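Local coordinates for protein glycosyl hydrolase, family 8 (Clostridium perfringens, PDB 3REN) that probably hydrolyses alpha-glucans as an alpha-amylase, being a family 8-like glycosyl hydrolase built on an (alpha/alpha)6-barrel, at residues Y45-S50 against K56-L61; G66-Y71 against D82-I87; I285-A290 against L342-K347. All blocks are in the same frame, centred on the assembly; numbering follows the deposited sequence. Where two conformers were deposited one is given.

Contact 1 (Y45-S50 against K56-L61)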
loop_
_atom_site.group_PDB
_atom_site.type_symbol
_atom_site.label_atom_id
_atom_site.label_comp_id
_atom_site.label_asym_id
_atom_site.label_seq_id
_atom_site.Cartn_x
_atom_site.Cartn_y
_atom_site.Cartn_z
ATOM N N TYR A 45 -3.146 -5.114 -17.005
ATOM C CA TYR A 45 -3.707 -6.295 -17.656
ATOM C C TYR A 45 -3.103 -6.482 -19.053
ATOM O O TYR A 45 -2.879 -7.613 -19.511
ATOM C CB TYR A 45 -5.250 -6.206 -17.704
ATOM C CG TYR A 45 -5.920 -7.315 -18.442
ATOM C CD1 TYR A 45 -5.925 -8.618 -17.939
ATOM C CD2 TYR A 45 -6.514 -7.093 -19.656
ATOM C CE1 TYR A 45 -6.522 -9.665 -18.637
ATOM C CE2 TYR A 45 -7.130 -8.142 -20.366
ATOM C CZ TYR A 45 -7.132 -9.408 -19.846
ATOM O OH TYR A 45 -7.733 -10.452 -20.536
ATOM N N ILE A 46 -2.811 -5.353 -19.706
ATOM C CA ILE A 46 -2.295 -5.315 -21.066
ATOM C C ILE A 46 -0.897 -4.724 -21.011
ATOM O O ILE A 46 -0.669 -3.742 -20.300
ATOM C CB ILE A 46 -3.268 -4.470 -21.945
ATOM C CG1 ILE A 46 -4.644 -5.164 -22.003
ATOM C CG2 ILE A 46 -2.712 -4.178 -23.318
ATOM C CD1 ILE A 46 -4.697 -6.460 -22.905
ATOM N N ASP A 47 0.055 -5.316 -21.733
ATOM C CA ASP A 47 1.448 -4.854 -21.620
ATOM C C ASP A 47 1.647 -3.536 -22.394
ATOM O O ASP A 47 2.370 -2.648 -21.941
ATOM C CB ASP A 47 2.460 -5.951 -22.020
ATOM C CG ASP A 47 3.928 -5.459 -22.020
ATOM O OD1 ASP A 47 4.582 -5.271 -20.952
ATOM O OD2 ASP A 47 4.453 -5.278 -23.131
ATOM N N LYS A 48 0.976 -3.402 -23.525
ATOM C CA LYS A 48 1.061 -2.190 -24.340
ATOM C C LYS A 48 -0.302 -1.712 -24.779
ATOM O O LYS A 48 -0.992 -2.422 -25.521
ATOM C CB LYS A 48 1.841 -2.499 -25.611
ATOM C CG LYS A 48 3.343 -2.441 -25.527
ATOM C CD LYS A 48 3.879 -2.454 -26.987
ATOM C CE LYS A 48 5.380 -2.128 -27.091
ATOM N NZ LYS A 48 5.937 -2.408 -28.476
ATOM N N SER A 49 -0.688 -0.507 -24.367
ATOM C CA SER A 49 -1.973 0.043 -24.792
ATOM C C SER A 49 -1.974 0.355 -26.289
ATOM O O SER A 49 -0.923 0.658 -26.876
ATOM C CB SER A 49 -2.334 1.277 -23.968
ATOM O OG SER A 49 -2.358 0.935 -22.595
ATOM N N SER A 50 -3.147 0.285 -26.876
ATOM C CA SER A 50 -3.305 0.587 -28.276
ATOM C C SER A 50 -2.916 2.038 -28.481
ATOM O O SER A 50 -3.444 2.914 -27.861
ATOM C CB SER A 50 -4.741 0.319 -28.696
ATOM O OG SER A 50 -5.671 1.005 -27.911
ATOM N N LYS A 56 4.942 -0.853 -20.386
ATOM C CA LYS A 56 5.562 -1.879 -19.616
ATOM C C LYS A 56 4.527 -2.530 -18.715
ATOM O O LYS A 56 4.767 -2.689 -17.595
ATOM C CB LYS A 56 6.733 -1.296 -18.818
ATOM C CG LYS A 56 7.922 -0.831 -19.662
ATOM C CD LYS A 56 8.951 -0.142 -18.868
ATOM C CE LYS A 56 9.762 0.805 -19.641
ATOM N NZ LYS A 56 10.797 0.131 -20.337
ATOM N N GLY A 57 3.350 -2.803 -19.233
ATOM C CA GLY A 57 2.250 -3.306 -18.402
ATOM C C GLY A 57 2.597 -4.636 -17.731
ATOM O O GLY A 57 2.078 -4.927 -16.642
ATOM N N HIS A 58 3.445 -5.463 -18.383
ATOM C CA HIS A 58 3.796 -6.797 -17.849
ATOM C C HIS A 58 5.141 -6.860 -17.152
ATOM O O HIS A 58 5.760 -7.943 -17.003
ATOM C CB HIS A 58 3.661 -7.911 -18.900
ATOM C CG HIS A 58 2.231 -8.187 -19.281
ATOM N ND1 HIS A 58 1.869 -9.114 -20.243
ATOM C CD2 HIS A 58 1.076 -7.612 -18.860
ATOM C CE1 HIS A 58 0.549 -9.120 -20.370
ATOM N NE2 HIS A 58 0.045 -8.208 -19.549
ATOM N N SER A 59 5.574 -5.698 -16.695
ATOM C CA SER A 59 6.599 -5.614 -15.681
ATOM C C SER A 59 5.985 -6.044 -14.350
ATOM O O SER A 59 4.752 -6.099 -14.221
ATOM C CB SER A 59 7.139 -4.193 -15.578
ATOM O OG SER A 59 6.110 -3.336 -15.134
ATOM N N VAL A 60 6.840 -6.352 -13.377
ATOM C CA VAL A 60 6.404 -6.779 -12.051
ATOM C C VAL A 60 6.973 -5.806 -11.046
ATOM O O VAL A 60 8.183 -5.642 -10.968
ATOM C CB VAL A 60 6.969 -8.164 -11.721
ATOM C CG1 VAL A 60 6.773 -8.520 -10.219
ATOM C CG2 VAL A 60 6.355 -9.214 -12.617
ATOM N N LEU A 61 6.114 -5.184 -10.261
ATOM C CA LEU A 61 6.579 -4.278 -9.208
ATOM C C LEU A 61 6.811 -5.024 -7.874
ATOM O O LEU A 61 6.015 -5.930 -7.515
ATOM C CB LEU A 61 5.516 -3.212 -8.999
ATOM C CG LEU A 61 5.319 -2.224 -10.154
ATOM C CD1 LEU A 61 4.076 -1.338 -9.932
ATOM C CD2 LEU A 61 6.569 -1.345 -10.345
#
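His-58 reaches from the 56-61 segment to the 45-50 segment, with Asp-47 over one face of its ring and the carbonyl of Tyr-45 at its edge. It ties the irregular loop after strand 40-41 to the type I turn leading into strand 60-61, an example of pinning by a few well-aimed polar groups. Followed outward, the side chain begins at CB, which passes 3.5 Å from Asp-47 OD1. At CG the ring starts, and Asp-47 CB lies over one face, nearer the rim than the middle, 3.7 Å from the ring centroid in a CH-pi contact. CD2 and ND1 both run beneath that same methylene. CE1 passes 3.8 Å from Tyr-45 O. The tip, NE2, donates to Tyr-45 O over 3.0 Å in an almost straight bond (172°); the oxygen sits in the plane of the imidazole, although the donor approaches from above the carbonyl plane and misses the lone pairs. A chi1 of -69° sets CG beside the backbone N, and the ring points NE2 at that oxygen.

Backbone atoms complete the junction. Gly-57 N bonds to Asp-47 O at 2.9 Å, in the carbonyl plane and on a lone pair, while Gly-57 CA directs a nearly linear C-H at Ile-46 O, 3.5 Å away. His-58 N donates to the anti lone pair of Asp-47 OD1; Asp-47 has two deposited conformers, and its side-chain contacts are those of the one given. Within the turn, from Lys-56 to Ser-59, Lys-56 O accepts from both N and OG of Ser-59. Tyr-42 stacks on the imidazole. Because NE2 is the donor to Tyr-45 O, this nitrogen must carry a proton, and the ring's rotation is fixed by that bond together with the methylene over its face.

Contact 2 (G66-Y71 against D82-I87); sequences GLMMLY and DEHFDI. With EDO (1,2-ethanediol), chain I; EDO (1,2-ethanediol), chain H.
The imidazole of His-84 takes Met-68 squarely over one face: CG of this selenomethionine stands above the centre of the ring, 3.5 Å from the centroid and only 8° off the normal. The selenium, 5.0 Å from the same centroid, is too far out to press on the ring. At the ring's edge, near its plane, lies a 1,2-ethanediol (chain I), probably left from the crystallisation liquor; its O1 is 2.5 Å from NE2, so short that the details of this hydrogen bond are doubtful. ND1 is held by Glu-65 of helix 62-74, so the ring is tied by a polar atom to the very helix whose methylene lies over its face. The other flat group, the benzene ring of Phe-85, is approached obliquely by CE of Met-69, 3.9 Å from CD1, and meets Tyr-138 edge-to-face elsewhere.

These contacts join helices 62-74 and 78-89, consecutive in the chain and nearly antiparallel, with segment axes 9.1 Å apart at an angle of 155°. Antiparallel helical hairpins, an inner helix followed by an outer one, are the repeating element of the (alpha/alpha)6-barrel, and this pair is consistent with one. Both selenomethionines supply the filling, by different routes. In Met-68 a chi1 of -180° sets CG over the imidazole; the two bends beyond it carry CE to the diol, 3.6 Å from its C2. Met-69 stays extended as far as the selenium: its CG passes 4.0 Å from His-84 CB, the two side chains running antiparallel, before the final turn swings CE against Phe-85. Ala-122 of helix 113-130 also packs on Met-69.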
loop_
_atom_site.group_PDB
_atom_site.type_symbol
_atom_site.label_atom_id
_atom_site.label_comp_id
_atom_site.label_asym_id
_atom_site.label_seq_id
_atom_site.Cartn_x
_atom_site.Cartn_y
_atom_site.Cartn_z
ATOM N N GLY A 66 4.953 -7.325 -2.605
ATOM C CA GLY A 66 4.826 -7.037 -1.182
ATOM C C GLY A 66 3.380 -7.084 -0.742
ATOM O O GLY A 66 3.082 -7.616 0.315
ATOM N N LEU A 67 2.477 -6.527 -1.547
ATOM C CA LEU A 67 1.043 -6.583 -1.250
ATOM C C LEU A 67 0.524 -8.015 -1.171
ATOM O O LEU A 67 -0.227 -8.362 -0.271
ATOM C CB LEU A 67 0.221 -5.733 -2.252
ATOM C CG LEU A 67 0.385 -4.191 -2.091
ATOM C CD1 LEU A 67 -0.210 -3.378 -3.297
ATOM C CD2 LEU A 67 -0.225 -3.721 -0.771
HETATM N N MSE A 68 0.941 -8.848 -2.118
HETATM C CA MSE A 68 0.478 -10.226 -2.198
HETATM C C MSE A 68 1.040 -11.045 -1.018
HETATM O O MSE A 68 0.348 -11.892 -0.474
HETATM C CB MSE A 68 0.849 -10.844 -3.565
HETATM C CG MSE A 68 0.387 -12.306 -3.749
HETATM SE SE MSE A 68 -1.549 -12.598 -3.396
HETATM C CE MSE A 68 -2.288 -12.056 -5.102
HETATM N N MSE A 69 2.288 -10.782 -0.638
HETATM C CA MSE A 69 2.853 -11.339 0.595
HETATM C C MSE A 69 2.076 -10.954 1.841
HETATM O O MSE A 69 1.848 -11.805 2.698
HETATM C CB MSE A 69 4.317 -10.925 0.757
HETATM C CG MSE A 69 5.257 -11.651 -0.281
HETATM SE SE MSE A 69 7.067 -10.805 -0.365
HETATM C CE MSE A 69 7.744 -11.314 1.368
ATOM N N LEU A 70 1.672 -9.681 1.959
ATOM C CA LEU A 70 0.835 -9.314 3.107
ATOM C C LEU A 70 -0.496 -10.071 3.151
ATOM O O LEU A 70 -0.937 -10.552 4.233
ATOM C CB LEU A 70 0.566 -7.820 3.152
ATOM C CG LEU A 70 1.761 -6.950 3.525
ATOM C CD1 LEU A 70 1.360 -5.467 3.332
ATOM C CD2 LEU A 70 2.063 -7.206 5.009
ATOM N N TYR A 71 -1.146 -10.144 1.986
ATOM C CA TYR A 71 -2.358 -10.923 1.851
ATOM C C TYR A 71 -2.140 -12.385 2.261
ATOM O O TYR A 71 -2.971 -12.965 2.968
ATOM C CB TYR A 71 -2.831 -10.901 0.393
ATOM C CG TYR A 71 -3.993 -11.832 0.129
ATOM C CD1 TYR A 71 -5.288 -11.465 0.483
ATOM C CD2 TYR A 71 -3.787 -13.075 -0.424
ATOM C CE1 TYR A 71 -6.362 -12.324 0.260
ATOM C CE2 TYR A 71 -4.840 -13.945 -0.657
ATOM C CZ TYR A 71 -6.123 -13.564 -0.307
ATOM O OH TYR A 71 -7.193 -14.390 -0.565
ATOM N N ASP A 82 5.449 -18.069 0.195
ATOM C CA ASP A 82 6.770 -18.480 -0.284
ATOM C C ASP A 82 6.935 -18.326 -1.767
ATOM O O ASP A 82 8.049 -18.030 -2.256
ATOM C CB ASP A 82 7.102 -19.918 0.160
ATOM C CG ASP A 82 7.474 -19.988 1.669
ATOM O OD1 ASP A 82 7.928 -18.985 2.261
ATOM O OD2 ASP A 82 7.286 -21.040 2.292
ATOM N N GLU A 83 5.843 -18.477 -2.503
ATOM C CA GLU A 83 5.977 -18.396 -3.931
ATOM C C GLU A 83 6.285 -16.952 -4.364
ATOM O O GLU A 83 7.077 -16.725 -5.288
ATOM C CB GLU A 83 4.714 -18.955 -4.595
ATOM C CG GLU A 83 4.691 -18.811 -6.092
ATOM C CD GLU A 83 3.489 -19.524 -6.707
ATOM O OE1 GLU A 83 2.991 -20.484 -6.066
ATOM O OE2 GLU A 83 3.037 -19.123 -7.815
ATOM N N HIS A 84 5.691 -15.971 -3.672
ATOM C CA HIS A 84 5.949 -14.567 -3.986
ATOM C C HIS A 84 7.252 -14.063 -3.351
ATOM O O HIS A 84 7.980 -13.282 -3.987
ATOM C CB HIS A 84 4.732 -13.706 -3.639
ATOM C CG HIS A 84 3.587 -13.996 -4.551
ATOM N ND1 HIS A 84 3.438 -13.368 -5.765
ATOM C CD2 HIS A 84 2.630 -14.959 -4.501
ATOM C CE1 HIS A 84 2.407 -13.892 -6.401
ATOM N NE2 HIS A 84 1.908 -14.867 -5.659
ATOM N N PHE A 85 7.549 -14.516 -2.128
ATOM C CA PHE A 85 8.868 -14.249 -1.518
ATOM C C PHE A 85 10.015 -14.730 -2.445
ATOM O O PHE A 85 10.967 -14.008 -2.667
ATOM C CB PHE A 85 8.949 -14.870 -0.132
ATOM C CG PHE A 85 10.229 -14.589 0.601
ATOM C CD1 PHE A 85 10.886 -13.361 0.487
ATOM C CD2 PHE A 85 10.774 -15.549 1.442
ATOM C CE1 PHE A 85 12.062 -13.102 1.163
ATOM C CE2 PHE A 85 11.956 -15.273 2.142
ATOM C CZ PHE A 85 12.597 -14.039 1.981
ATOM N N ASP A 86 9.910 -15.928 -3.018
ATOM C CA ASP A 86 10.939 -16.376 -3.988
ATOM C C ASP A 86 11.169 -15.439 -5.172
ATOM O O ASP A 86 12.317 -15.245 -5.598
ATOM C CB ASP A 86 10.631 -17.756 -4.528
ATOM C CG ASP A 86 10.901 -18.847 -3.522
ATOM O OD1 ASP A 86 11.532 -18.614 -2.452
ATOM O OD2 ASP A 86 10.448 -19.948 -3.813
ATOM N N ILE A 87 10.096 -14.883 -5.718
ATOM C CA ILE A 87 10.235 -13.823 -6.739
ATOM C C ILE A 87 10.940 -12.567 -6.206
ATOM O O ILE A 87 11.790 -11.995 -6.883
ATOM C CB ILE A 87 8.851 -13.448 -7.328
ATOM C CG1 ILE A 87 8.372 -14.605 -8.213
ATOM C CG2 ILE A 87 8.904 -12.111 -8.086
ATOM C CD1 ILE A 87 6.846 -14.736 -8.293
HETATM C C1 EDO I . -1.095 -16.026 -7.513
HETATM O O1 EDO I . 0.070 -16.248 -6.712
HETATM C C2 EDO I . -1.374 -14.529 -7.591
HETATM O O2 EDO I . -0.394 -13.935 -8.434
HETATM C C1 EDO H . 3.746 -16.102 -9.012
HETATM O O1 EDO H . 3.988 -17.457 -9.450
HETATM C C2 EDO H . 2.640 -15.471 -9.858
HETATM O O2 EDO H . 1.511 -16.374 -9.877
#

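Contact 3 (I285-A290 against L342-K347); sequences IYSNVA and LLAFQK
Ala-344 aims its methyl group at helix 283-296, and it lands on the ridge formed by Ser-287 and Ala-290, two residues three positions apart on one side of that helix. The methyl of Ala-290 comes against the side of the Ala-344 methyl, with the CB atoms 4.0 Å apart. Against Ser-287 the methyl comes instead alongside the base of the residue: its closest approach is to Ser-287 CA at 3.8 Å, with the carbonyl oxygen, CB and OG of the same serine only slightly farther off.

The serine hydroxyl is not spent on this neighbour. Lying beside its own backbone N (chi1 -66°), OG hydrogen-bonds back to Pro-283 O one turn earlier, so the group meets the alanine methyl as a passive van der Waals surface 4.0 Å away while its polarity is met within its own helix. Short side chains on both sides let the backbones draw close, the CA atoms of Ser-287 and Ala-344 being 5.1 Å apart. Larger groups turn elsewhere: Phe-345 packs on Leu-309 of helix 299-312, which touches Ala-344 too, and Leu-342 packs on Met-68 and Tyr-71 of helix 62-74. The two segments run roughly parallel, and such close approach over small residues, with helix 335-346 set between helix 283-296 and helix 62-74, is consistent with neighbouring inner helices of an (alpha/alpha)6-barrel.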
loop_
_atom_site.group_PDB
_atom_site.type_symbol
_atom_site.label_atom_id
_atom_site.label_comp_id
_atom_site.label_asym_id
_atom_site.label_seq_id
_atom_site.Cartn_x
_atom_site.Cartn_y
_atom_site.Cartn_z
ATOM N N ILE A 285 -8.478 3.997 -2.393
ATOM C CA ILE A 285 -9.030 4.879 -1.365
ATOM C C ILE A 285 -10.008 4.092 -0.507
ATOM O O ILE A 285 -9.877 4.036 0.730
ATOM C CB ILE A 285 -9.797 6.021 -1.998
ATOM C CG1 ILE A 285 -8.861 6.866 -2.848
ATOM C CG2 ILE A 285 -10.523 6.863 -0.916
ATOM C CD1 ILE A 285 -8.059 7.786 -2.060
ATOM N N TYR A 286 -11.007 3.481 -1.170
ATOM C CA TYR A 286 -12.026 2.704 -0.417
ATOM C C TYR A 286 -11.443 1.545 0.374
ATOM O O TYR A 286 -11.872 1.288 1.497
ATOM C CB TYR A 286 -13.160 2.229 -1.335
ATOM C CG TYR A 286 -14.023 3.385 -1.810
ATOM C CD1 TYR A 286 -14.574 4.289 -0.890
ATOM C CD2 TYR A 286 -14.254 3.595 -3.165
ATOM C CE1 TYR A 286 -15.369 5.376 -1.300
ATOM C CE2 TYR A 286 -15.059 4.683 -3.603
ATOM C CZ TYR A 286 -15.607 5.560 -2.655
ATOM O OH TYR A 286 -16.391 6.615 -3.060
ATOM N N SER A 287 -10.457 0.861 -0.215
ATOM C CA SER A 287 -9.704 -0.185 0.491
ATOM C C SER A 287 -9.103 0.287 1.768
ATOM O O SER A 287 -9.244 -0.384 2.788
ATOM C CB SER A 287 -8.594 -0.762 -0.395
ATOM O OG SER A 287 -9.169 -1.443 -1.497
ATOM N N ASN A 288 -8.428 1.444 1.740
ATOM C CA ASN A 288 -7.780 1.940 2.928
ATOM C C ASN A 288 -8.776 2.358 4.000
ATOM O O ASN A 288 -8.544 2.138 5.194
ATOM C CB ASN A 288 -6.857 3.125 2.562
ATOM C CG ASN A 288 -5.515 2.654 2.019
ATOM O OD1 ASN A 288 -5.156 1.499 2.183
ATOM N ND2 ASN A 288 -4.776 3.543 1.360
ATOM N N VAL A 289 -9.880 2.982 3.568
ATOM C CA VAL A 289 -10.927 3.412 4.490
ATOM C C VAL A 289 -11.523 2.183 5.189
ATOM O O VAL A 289 -11.730 2.184 6.407
ATOM C CB VAL A 289 -12.024 4.204 3.737
ATOM C CG1 VAL A 289 -13.173 4.534 4.676
ATOM C CG2 VAL A 289 -11.460 5.504 3.148
ATOM N N ALA A 290 -11.766 1.116 4.420
ATOM C CA ALA A 290 -12.219 -0.169 4.974
ATOM C C ALA A 290 -11.210 -0.761 5.946
ATOM O O ALA A 290 -11.595 -1.292 6.983
ATOM C CB ALA A 290 -12.521 -1.175 3.835
ATOM N N LEU A 342 -8.158 -6.498 -2.658
ATOM C CA LEU A 342 -8.062 -7.861 -2.131
ATOM C C LEU A 342 -7.805 -7.846 -0.629
ATOM O O LEU A 342 -8.468 -8.554 0.126
ATOM C CB LEU A 342 -7.021 -8.679 -2.935
ATOM C CG LEU A 342 -6.838 -10.135 -2.552
ATOM C CD1 LEU A 342 -8.051 -10.957 -2.964
ATOM C CD2 LEU A 342 -5.547 -10.687 -3.180
ATOM N N LEU A 343 -6.882 -6.999 -0.171
ATOM C CA LEU A 343 -6.707 -6.780 1.267
ATOM C C LEU A 343 -7.981 -6.347 2.019
ATOM O O LEU A 343 -8.226 -6.827 3.135
ATOM C CB LEU A 343 -5.553 -5.802 1.554
ATOM C CG LEU A 343 -4.185 -6.343 1.088
ATOM C CD1 LEU A 343 -3.097 -5.303 1.130
ATOM C CD2 LEU A 343 -3.701 -7.577 1.932
ATOM N N ALA A 344 -8.768 -5.420 1.443
ATOM C CA ALA A 344 -10.063 -5.015 2.076
ATOM C C ALA A 344 -11.095 -6.158 2.053
ATOM O O ALA A 344 -11.739 -6.421 3.069
ATOM C CB ALA A 344 -10.637 -3.777 1.392
ATOM N N PHE A 345 -11.248 -6.844 0.914
ATOM C CA PHE A 345 -12.253 -7.927 0.846
ATOM C C PHE A 345 -11.842 -9.049 1.811
ATOM O O PHE A 345 -12.708 -9.749 2.352
ATOM C CB PHE A 345 -12.420 -8.502 -0.567
ATOM C CG PHE A 345 -13.303 -7.675 -1.483
ATOM C CD1 PHE A 345 -14.444 -7.028 -0.992
ATOM C CD2 PHE A 345 -13.003 -7.573 -2.828
ATOM C CE1 PHE A 345 -15.281 -6.292 -1.823
ATOM C CE2 PHE A 345 -13.827 -6.809 -3.695
ATOM C CZ PHE A 345 -14.967 -6.178 -3.190
ATOM N N GLN A 346 -10.534 -9.246 2.021
ATOM C CA GLN A 346 -10.068 -10.271 3.004
ATOM C C GLN A 346 -10.636 -10.070 4.427
ATOM O O GLN A 346 -10.823 -11.048 5.169
ATOM C CB GLN A 346 -8.543 -10.320 3.042
ATOM C CG GLN A 346 -7.926 -11.362 3.982
ATOM C CD GLN A 346 -6.420 -11.444 3.784
ATOM O OE1 GLN A 346 -5.719 -10.431 3.863
ATOM N NE2 GLN A 346 -5.922 -12.644 3.458
ATOM N N LYS A 347 -10.870 -8.817 4.819
ATOM C CA LYS A 347 -11.521 -8.499 6.105
ATOM C C LYS A 347 -13.048 -8.631 6.118
ATOM O O LYS A 347 -13.660 -8.539 7.185
ATOM C CB LYS A 347 -11.200 -7.068 6.518
ATOM C CG LYS A 347 -9.712 -6.785 6.707
ATOM C CD LYS A 347 -9.050 -7.816 7.572
ATOM C CE LYS A 347 -7.794 -7.186 8.180
ATOM N NZ LYS A 347 -6.787 -8.197 8.342
#

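In the fold
From the N terminus the three contacts come strictly in series, none enclosing or crossing another. Contact 1 closes a short loop of five residues, 51-55, just ahead of strand 60-61, which runs directly into helix 62-74. The short connection after that helix brings helix 78-89 back along it to make contact 2; the centres of contacts 1 and 2 are about 20 Å apart. Much later, contact 3 bridges a span of 51 residues that includes helix 299-312 and brings the last helix, 335-346, against helix 283-296. This final helix then meets helix 62-74: Tyr-71 O probably bonds Gln-346 NE2, and Leu-67 and Tyr-71 pack on Leu-343, consistent with closing the ring of helices.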